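NADP-dependent glyceraldehyde-3-phosphate dehydrogenase (Bacillus halodurans, PDB 3PRL) probably catalyses the non-phosphorylating, NADP-dependent oxidation of glyceraldehyde 3-phosphate, as a member of the aldehyde dehydrogenase family. Local coordinates at residues D264-L269 against T294-V299. Residues are numbered along the deposited sequence; the frame is centred on the assembly and turned at random.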
loop_
_atom_site.group_PDB
_atom_site.type_symbol
_atom_site.label_atom_id
_atom_site.label_comp_id
_atom_site.label_asym_id
_atom_site.label_seq_id
_atom_site.Cartn_x
_atom_site.Cartn_y
_atom_site.Cartn_z
ATOM N N ASP D 264 11.556 -7.453 -29.580
ATOM C CA ASP D 264 11.195 -6.063 -29.252
ATOM C C ASP D 264 11.300 -5.164 -30.498
ATOM O O ASP D 264 12.326 -5.142 -31.161
ATOM C CB ASP D 264 12.041 -5.470 -28.092
ATOM C CG ASP D 264 11.987 -6.297 -26.804
ATOM O OD1 ASP D 264 10.968 -6.985 -26.529
ATOM O OD2 ASP D 264 12.987 -6.257 -26.045
ATOM N N PRO D 265 10.214 -4.454 -30.836
ATOM C CA PRO D 265 10.275 -3.492 -31.936
ATOM C C PRO D 265 10.781 -2.134 -31.502
ATOM O O PRO D 265 10.584 -1.722 -30.347
ATOM C CB PRO D 265 8.820 -3.364 -32.381
ATOM C CG PRO D 265 8.017 -3.694 -31.117
ATOM C CD PRO D 265 8.823 -4.746 -30.416
ATOM N N ALA D 266 11.442 -1.446 -32.425
ATOM C CA ALA D 266 11.726 -0.043 -32.255
ATOM C C ALA D 266 10.811 0.652 -33.244
ATOM O O ALA D 266 10.820 0.334 -34.429
ATOM C CB ALA D 266 13.166 0.243 -32.568
ATOM N N ILE D 267 9.995 1.569 -32.742
ATOM C CA ILE D 267 9.123 2.353 -33.609
ATOM C C ILE D 267 9.673 3.768 -33.689
ATOM O O ILE D 267 9.872 4.415 -32.656
ATOM C CB ILE D 267 7.667 2.329 -33.102
ATOM C CG1 ILE D 267 7.203 0.863 -32.970
ATOM C CG2 ILE D 267 6.770 3.149 -34.019
ATOM C CD1 ILE D 267 5.760 0.660 -32.528
ATOM N N VAL D 268 9.944 4.219 -34.917
ATOM C CA VAL D 268 10.507 5.543 -35.176
ATOM C C VAL D 268 9.555 6.360 -36.070
ATOM O O VAL D 268 9.398 6.070 -37.257
ATOM C CB VAL D 268 11.922 5.440 -35.801
ATOM C CG1 VAL D 268 12.699 6.719 -35.579
ATOM C CG2 VAL D 268 12.701 4.254 -35.212
ATOM N N LEU D 269 8.888 7.350 -35.473
ATOM C CA LEU D 269 7.980 8.240 -36.205
ATOM C C LEU D 269 8.713 9.456 -36.784
ATOM O O LEU D 269 9.876 9.685 -36.469
ATOM C CB LEU D 269 6.802 8.680 -35.320
ATOM C CG LEU D 269 5.842 7.592 -34.822
ATOM C CD1 LEU D 269 4.713 8.187 -33.968
ATOM C CD2 LEU D 269 5.285 6.766 -35.981
ATOM N N THR D 294 15.549 -9.368 -23.779
ATOM C CA THR D 294 15.180 -7.971 -23.868
ATOM C C THR D 294 16.245 -7.214 -24.679
ATOM O O THR D 294 17.386 -7.049 -24.235
ATOM C CB THR D 294 15.024 -7.362 -22.476
ATOM O OG1 THR D 294 14.456 -8.339 -21.582
ATOM C CG2 THR D 294 14.120 -6.151 -22.536
ATOM N N ALA D 295 15.843 -6.776 -25.867
ATOM C CA ALA D 295 16.706 -6.114 -26.842
ATOM C C ALA D 295 15.865 -5.774 -28.046
ATOM O O ALA D 295 14.993 -6.551 -28.433
ATOM C CB ALA D 295 17.841 -7.028 -27.271
ATOM N N ILE D 296 16.153 -4.627 -28.655
ATOM C CA ILE D 296 15.526 -4.237 -29.901
ATOM C C ILE D 296 16.005 -5.176 -31.028
ATOM O O ILE D 296 17.201 -5.339 -31.256
ATOM C CB ILE D 296 15.859 -2.770 -30.238
ATOM C CG1 ILE D 296 15.205 -1.807 -29.230
ATOM C CG2 ILE D 296 15.541 -2.454 -31.699
ATOM C CD1 ILE D 296 13.706 -1.666 -29.330
ATOM N N LYS D 297 15.066 -5.790 -31.727
ATOM C CA LYS D 297 15.408 -6.749 -32.771
ATOM C C LYS D 297 14.650 -6.476 -34.049
ATOM O O LYS D 297 14.713 -7.265 -34.965
ATOM C CB LYS D 297 15.105 -8.171 -32.297
ATOM C CG LYS D 297 16.031 -8.700 -31.218
ATOM C CD LYS D 297 15.396 -9.880 -30.584
ATOM C CE LYS D 297 16.233 -10.428 -29.465
ATOM N NZ LYS D 297 15.324 -10.913 -28.370
ATOM N N ARG D 298 13.949 -5.348 -34.098
ATOM C CA ARG D 298 13.068 -4.973 -35.203
ATOM C C ARG D 298 12.948 -3.459 -35.232
ATOM O O ARG D 298 12.605 -2.855 -34.212
ATOM C CB ARG D 298 11.654 -5.505 -34.947
ATOM C CG ARG D 298 11.296 -6.838 -35.541
ATOM C CD ARG D 298 9.776 -7.002 -35.512
ATOM N NE ARG D 298 9.230 -7.177 -34.163
ATOM C CZ ARG D 298 7.966 -7.514 -33.901
ATOM N NH1 ARG D 298 7.104 -7.723 -34.902
ATOM N NH2 ARG D 298 7.560 -7.656 -32.639
ATOM N N VAL D 299 13.209 -2.838 -36.379
ATOM C CA VAL D 299 12.908 -1.416 -36.510
ATOM C C VAL D 299 11.782 -1.169 -37.510
ATOM O O VAL D 299 11.953 -1.363 -38.708
ATOM C CB VAL D 299 14.129 -0.565 -36.917
ATOM C CG1 VAL D 299 13.737 0.913 -36.974
ATOM C CG2 VAL D 299 15.305 -0.776 -35.959
HETATM O O HOH W 1 13.548 -8.703 -28.040
#
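Asp-264 grips the 294-299 segment through both its side chain and its backbone. Ala-295 N donates to Asp-264 OD2 (2.9 Å), meeting it on the anti side and 30° out of the carboxylate plane. CG lies beside the backbone N (chi1 -56°), which turns the carboxylate to this amide. Asp-264 O accepts a nearly straight bond from Lys-297 N, 2.9 Å long. Further along, Ala-266 N donates to Arg-298 O at 2.6 Å. Ala-266 CB rests on Ile-296 CG2 (3.7 Å), and Val-268 CG2 meets Val-299 CG1 (3.9 Å). On the other face, Arg-298 runs alongside Pro-265, and its NH2 bonds to Lys-263 O. A water links Asp-264 N, Ala-295 O and Lys-297 NZ; that amine also forms a salt bridge with Glu-386. Gln-415 N holds Asp-264 OD1, and Thr-444 OG1 bonds to OD2. With an alanine here in place of the aspartate, the amides of Ala-295 and Gln-415 would probably lose these acceptors. The segments belong to neighbouring parallel strands of a beta-alpha-beta unit. Its helix 274-286 packs on Ala-266, Val-268 and Ile-296, while strand 415-419 pairs with 264-268 along its other edge.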